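PDB 5J92: putative alpha KG dependent 2,4-D dioxygenase from Burkholderia xenovorans, which binds iron(II) and probably acts as a 2-oxoglutarate-dependent dioxygenase of the TfdA family. Local coordinates for residues A[119-131]-A[214-226]. Numbering follows the deposited sequence.
Sequences RRWHSDASYLPLP and RKSLYLSSHATHV. With FE2 (Fe (II) ion), chain E.
His222, which does not bind the iron, is clamped by the loop that supplies two of the metal's ligands: Tyr127 presses a ring edge onto one imidazole face while Ser126 holds the ring's rim. The loop 119-131 supplies His122 and Asp124 of the HxD metal motif, and with His271 they form the facial triad, two histidines and one carboxylate, of the double-stranded beta-helix (cupin) dioxygenases. His122 NE2 and Asp124 OD1 each lie 2.5 Å from the iron.

The edge-to-face assignment rests on ring planes at 80° and on Tyr127 CD2 sitting over the centre of the His222 imidazole. Tyr127 reaches there because its CG lies between its own N and carbonyl carbon (chi1 56°). Ser126 OG meets His222 ND1 at 2.8 Å, in the imidazole plane, a hydrogen bond in which either atom may donate. The rim bond, with Tyr127 over one face and Ser221 OG over the other, offset toward the ring's rim, probably limits rotation of the imidazole.

Second-shell bonds tie the motif to the turn Ser220-Ala223. Ser123 N, between the two metal-binding residues, donates to Ser220 OG at 3.0 Å and a nearly straight 171°; the backbone bond from Ser221 N to Trp121 O also joins the two segments. His122 is also oriented from its own loop, its ND1 donating to Arg120 O at 2.7 Å, which leaves NE2 for the iron.

Beyond the serines, the Tyr218 hydroxyl packs against Ser126 CB and Pro131 CG, the latter at the ring's edge. Ser123 OG is hydrogen-bonded to Asn266 O and, in addition, accepts a bond from a water that bridges this end of the contact, donating to Asp124 O as well and lying 2.8 Å from Tyr218 OH.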
loop_
_atom_site.group_PDB
_atom_site.type_symbol
_atom_site.label_atom_id
_atom_site.label_comp_id
_atom_site.label_asym_id
_atom_site.label_seq_id
_atom_site.Cartn_x
_atom_site.Cartn_y
_atom_site.Cartn_z
ATOM N N ARG A 119 -7.597 -10.151 -0.748
ATOM C CA ARG A 119 -7.477 -8.893 -1.478
ATOM C C ARG A 119 -6.173 -8.170 -1.172
ATOM O O ARG A 119 -5.880 -7.148 -1.803
ATOM C CB ARG A 119 -8.669 -7.981 -1.173
ATOM C CG ARG A 119 -9.989 -8.538 -1.657
ATOM C CD ARG A 119 -11.147 -7.651 -1.251
ATOM N NE ARG A 119 -12.397 -8.147 -1.818
ATOM C CZ ARG A 119 -13.566 -7.543 -1.687
ATOM N NH1 ARG A 119 -13.657 -6.408 -1.000
ATOM N NH2 ARG A 119 -14.646 -8.077 -2.242
ATOM N N ARG A 120 -5.396 -8.686 -0.225
ATOM C CA ARG A 120 -4.075 -8.169 0.096
ATOM C C ARG A 120 -3.011 -9.053 -0.550
ATOM O O ARG A 120 -3.147 -10.283 -0.587
ATOM C CB ARG A 120 -3.896 -8.102 1.623
ATOM C CG ARG A 120 -4.802 -7.029 2.275
ATOM C CD ARG A 120 -5.330 -7.411 3.646
ATOM N NE ARG A 120 -6.117 -6.333 4.259
ATOM C CZ ARG A 120 -7.440 -6.192 4.148
ATOM N NH1 ARG A 120 -8.150 -7.056 3.438
ATOM N NH2 ARG A 120 -8.065 -5.191 4.754
ATOM N N TRP A 121 -1.957 -8.421 -1.071
ATOM C CA TRP A 121 -0.882 -9.160 -1.739
ATOM C C TRP A 121 -0.259 -10.190 -0.805
ATOM O O TRP A 121 0.166 -9.861 0.308
ATOM C CB TRP A 121 0.218 -8.209 -2.209
ATOM C CG TRP A 121 -0.129 -7.304 -3.346
ATOM C CD1 TRP A 121 -0.399 -5.967 -3.273
ATOM C CD2 TRP A 121 -0.198 -7.658 -4.738
ATOM N NE1 TRP A 121 -0.641 -5.468 -4.545
ATOM C CE2 TRP A 121 -0.525 -6.493 -5.450
ATOM C CE3 TRP A 121 -0.013 -8.856 -5.446
ATOM C CZ2 TRP A 121 -0.673 -6.481 -6.840
ATOM C CZ3 TRP A 121 -0.159 -8.843 -6.839
ATOM C CH2 TRP A 121 -0.484 -7.662 -7.509
ATOM N N HIS A 122 -0.178 -11.441 -1.257
ATOM C CA HIS A 122 0.396 -12.480 -0.408
ATOM C C HIS A 122 0.950 -13.609 -1.277
ATOM O O HIS A 122 0.694 -13.680 -2.479
ATOM C CB HIS A 122 -0.658 -12.993 0.581
ATOM C CG HIS A 122 -1.824 -13.634 -0.088
ATOM N ND1 HIS A 122 -2.762 -12.908 -0.796
ATOM C CD2 HIS A 122 -2.191 -14.934 -0.195
ATOM C CE1 HIS A 122 -3.663 -13.730 -1.303
ATOM N NE2 HIS A 122 -3.342 -14.964 -0.952
ATOM N N SER A 123 1.744 -14.476 -0.654
ATOM C CA SER A 123 2.214 -15.725 -1.248
ATOM C C SER A 123 1.657 -16.879 -0.418
ATOM O O SER A 123 1.766 -16.862 0.812
ATOM C CB SER A 123 3.745 -15.784 -1.289
ATOM O OG SER A 123 4.200 -16.972 -1.932
ATOM N N ASP A 124 1.034 -17.855 -1.086
ATOM C CA ASP A 124 0.228 -18.867 -0.395
ATOM C C ASP A 124 1.016 -19.634 0.659
ATOM O O ASP A 124 2.080 -20.191 0.375
ATOM C CB ASP A 124 -0.368 -19.849 -1.398
ATOM C CG ASP A 124 -1.540 -19.248 -2.139
ATOM O OD1 ASP A 124 -1.905 -18.123 -1.739
ATOM O OD2 ASP A 124 -2.078 -19.879 -3.084
ATOM N N ALA A 125 0.447 -19.702 1.868
ATOM C CA ALA A 125 0.978 -20.492 2.981
ATOM C C ALA A 125 2.416 -20.119 3.347
ATOM O O ALA A 125 3.141 -20.933 3.953
ATOM C CB ALA A 125 0.874 -21.999 2.703
ATOM N N SER A 126 2.839 -18.894 3.031
ATOM C CA SER A 126 4.142 -18.428 3.495
ATOM C C SER A 126 4.196 -18.364 5.015
ATOM O O SER A 126 5.288 -18.269 5.585
ATOM C CB SER A 126 4.470 -17.054 2.891
ATOM O OG SER A 126 3.687 -16.008 3.452
ATOM N N TYR A 127 3.035 -18.389 5.680
ATOM C CA TYR A 127 2.958 -18.428 7.133
ATOM C C TYR A 127 3.225 -19.815 7.708
ATOM O O TYR A 127 3.162 -19.976 8.929
ATOM C CB TYR A 127 1.588 -17.930 7.611
ATOM C CG TYR A 127 0.408 -18.678 7.029
ATOM C CD1 TYR A 127 -0.067 -19.842 7.627
ATOM C CD2 TYR A 127 -0.254 -18.205 5.902
ATOM C CE1 TYR A 127 -1.144 -20.528 7.101
ATOM C CE2 TYR A 127 -1.336 -18.887 5.366
ATOM C CZ TYR A 127 -1.780 -20.041 5.980
ATOM O OH TYR A 127 -2.864 -20.718 5.468
ATOM N N LEU A 128 3.468 -20.842 6.853
ATOM C CA LEU A 128 3.797 -22.194 7.281
ATOM C C LEU A 128 5.285 -22.466 7.096
ATOM O O LEU A 128 5.910 -21.909 6.189
ATOM C CB LEU A 128 3.007 -23.237 6.475
ATOM C CG LEU A 128 1.479 -23.201 6.571
ATOM C CD1 LEU A 128 0.851 -24.306 5.721
ATOM C CD2 LEU A 128 1.013 -23.288 8.026
ATOM N N PRO A 129 5.883 -23.315 7.937
ATOM C CA PRO A 129 7.266 -23.736 7.667
ATOM C C PRO A 129 7.419 -24.376 6.308
ATOM O O PRO A 129 8.487 -24.259 5.698
ATOM C CB PRO A 129 7.562 -24.744 8.792
ATOM C CG PRO A 129 6.627 -24.396 9.866
ATOM C CD PRO A 129 5.380 -23.856 9.209
ATOM N N LEU A 130 6.374 -25.031 5.798
ATOM C CA LEU A 130 6.397 -25.641 4.472
ATOM C C LEU A 130 5.320 -24.980 3.617
ATOM O O LEU A 130 4.170 -25.446 3.577
ATOM C CB LEU A 130 6.199 -27.152 4.578
ATOM C CG LEU A 130 6.208 -27.966 3.289
ATOM C CD1 LEU A 130 7.452 -27.660 2.539
ATOM C CD2 LEU A 130 6.161 -29.444 3.620
ATOM N N PRO A 131 5.655 -23.920 2.884
ATOM C CA PRO A 131 4.645 -23.152 2.149
ATOM C C PRO A 131 4.225 -23.855 0.862
ATOM O O PRO A 131 4.645 -24.974 0.559
ATOM C CB PRO A 131 5.358 -21.827 1.842
ATOM C CG PRO A 131 6.597 -21.837 2.689
ATOM C CD PRO A 131 6.967 -23.265 2.824
ATOM N N ARG A 214 16.531 -18.049 -10.609
ATOM C CA ARG A 214 16.237 -16.633 -10.398
ATOM C C ARG A 214 16.169 -16.275 -8.919
ATOM O O ARG A 214 15.542 -16.981 -8.123
ATOM C CB ARG A 214 14.911 -16.257 -11.052
ATOM C CG ARG A 214 14.881 -16.358 -12.589
ATOM C CD ARG A 214 15.668 -15.236 -13.286
ATOM N NE ARG A 214 15.134 -13.896 -13.033
ATOM C CZ ARG A 214 14.062 -13.377 -13.628
ATOM N NH1 ARG A 214 13.363 -14.093 -14.506
ATOM N NH2 ARG A 214 13.672 -12.141 -13.330
ATOM N N LYS A 215 16.773 -15.140 -8.560
ATOM C CA LYS A 215 16.587 -14.585 -7.233
ATOM C C LYS A 215 15.296 -13.782 -7.171
ATOM O O LYS A 215 14.864 -13.183 -8.163
ATOM C CB LYS A 215 17.764 -13.696 -6.837
ATOM C CG LYS A 215 19.068 -14.442 -6.502
ATOM C CD LYS A 215 19.949 -13.484 -5.730
ATOM C CE LYS A 215 21.128 -14.128 -5.056
ATOM N NZ LYS A 215 21.872 -13.045 -4.339
ATOM N N SER A 216 14.684 -13.764 -5.988
ATOM C CA SER A 216 13.404 -13.083 -5.820
ATOM C C SER A 216 13.202 -12.718 -4.357
ATOM O O SER A 216 13.820 -13.299 -3.460
ATOM C CB SER A 216 12.233 -13.953 -6.317
ATOM O OG SER A 216 12.034 -15.083 -5.469
ATOM N N LEU A 217 12.305 -11.760 -4.128
ATOM C CA LEU A 217 11.933 -11.336 -2.783
ATOM C C LEU A 217 10.775 -12.183 -2.248
ATOM O O LEU A 217 9.761 -12.366 -2.927
ATOM C CB LEU A 217 11.533 -9.850 -2.776
ATOM C CG LEU A 217 12.625 -8.824 -3.096
ATOM C CD1 LEU A 217 12.073 -7.395 -3.290
ATOM C CD2 LEU A 217 13.675 -8.855 -1.981
ATOM N N TYR A 218 10.917 -12.686 -1.020
ATOM C CA TYR A 218 9.843 -13.451 -0.392
ATOM C C TYR A 218 8.904 -12.497 0.352
ATOM O O TYR A 218 8.764 -12.533 1.575
ATOM C CB TYR A 218 10.407 -14.509 0.552
ATOM C CG TYR A 218 9.455 -15.645 0.823
ATOM C CD1 TYR A 218 8.142 -15.598 0.377
ATOM C CD2 TYR A 218 9.875 -16.783 1.504
ATOM C CE1 TYR A 218 7.270 -16.646 0.594
ATOM C CE2 TYR A 218 9.008 -17.841 1.728
ATOM C CZ TYR A 218 7.709 -17.769 1.271
ATOM O OH TYR A 218 6.832 -18.814 1.489
ATOM N N LEU A 219 8.191 -11.685 -0.421
ATOM C CA LEU A 219 7.235 -10.763 0.168
ATOM C C LEU A 219 5.888 -11.453 0.353
ATOM O O LEU A 219 5.541 -12.380 -0.380
ATOM C CB LEU A 219 7.067 -9.517 -0.707
ATOM C CG LEU A 219 8.363 -8.727 -0.979
ATOM C CD1 LEU A 219 8.060 -7.453 -1.762
ATOM C CD2 LEU A 219 9.088 -8.407 0.321
ATOM N N SER A 220 5.141 -11.001 1.357
ATOM C CA SER A 220 3.804 -11.520 1.595
ATOM C C SER A 220 3.170 -10.681 2.682
ATOM O O SER A 220 3.858 -10.223 3.600
ATOM C CB SER A 220 3.838 -13.002 2.024
ATOM O OG SER A 220 2.534 -13.528 2.123
ATOM N N SER A 221 1.849 -10.515 2.602
ATOM C CA SER A 221 1.155 -9.876 3.713
ATOM C C SER A 221 1.400 -10.617 5.024
ATOM O O SER A 221 1.199 -10.040 6.096
ATOM C CB SER A 221 -0.344 -9.810 3.438
ATOM O OG SER A 221 -0.884 -11.122 3.427
ATOM N N HIS A 222 1.789 -11.899 4.957
ATOM C CA HIS A 222 2.053 -12.682 6.156
ATOM C C HIS A 222 3.345 -12.280 6.849
ATOM O O HIS A 222 3.494 -12.563 8.038
ATOM C CB HIS A 222 2.094 -14.175 5.810
ATOM C CG HIS A 222 0.899 -14.642 5.036
ATOM N ND1 HIS A 222 1.000 -15.338 3.853
ATOM C CD2 HIS A 222 -0.428 -14.514 5.285
ATOM C CE1 HIS A 222 -0.210 -15.621 3.402
ATOM N NE2 HIS A 222 -1.096 -15.127 4.249
ATOM N N ALA A 223 4.278 -11.660 6.128
ATOM C CA ALA A 223 5.552 -11.237 6.685
ATOM C C ALA A 223 5.353 -9.984 7.529
ATOM O O ALA A 223 4.766 -9.005 7.065
ATOM C CB ALA A 223 6.565 -10.961 5.564
ATOM N N THR A 224 5.836 -10.011 8.769
ATOM C CA THR A 224 5.623 -8.874 9.651
ATOM C C THR A 224 6.859 -7.994 9.805
ATOM O O THR A 224 6.740 -6.769 9.739
ATOM C CB THR A 224 5.139 -9.341 11.025
ATOM O OG1 THR A 224 6.105 -10.227 11.598
ATOM C CG2 THR A 224 3.819 -10.070 10.878
ATOM N N HIS A 225 8.027 -8.582 10.070
ATOM C CA HIS A 225 9.238 -7.802 10.295
ATOM C C HIS A 225 10.461 -8.696 10.075
ATOM O O HIS A 225 10.344 -9.865 9.701
ATOM C CB HIS A 225 9.239 -7.146 11.693
ATOM C CG HIS A 225 9.189 -8.103 12.855
ATOM N ND1 HIS A 225 8.129 -8.960 13.086
ATOM C CD2 HIS A 225 10.043 -8.282 13.893
ATOM C CE1 HIS A 225 8.341 -9.636 14.201
ATOM N NE2 HIS A 225 9.491 -9.239 14.716
ATOM N N VAL A 226 11.641 -8.121 10.306
ATOM C CA VAL A 226 12.920 -8.727 9.938
ATOM C C VAL A 226 13.531 -9.374 11.178
ATOM O O VAL A 226 13.596 -8.741 12.238
ATOM C CB VAL A 226 13.867 -7.674 9.332
ATOM C CG1 VAL A 226 15.285 -8.260 9.118
ATOM C CG2 VAL A 226 13.296 -7.154 8.001
HETATM FE FE FE2 E . -4.054 -17.004 -2.130
HETATM O O HOH W 1 4.630 -18.959 -0.245
#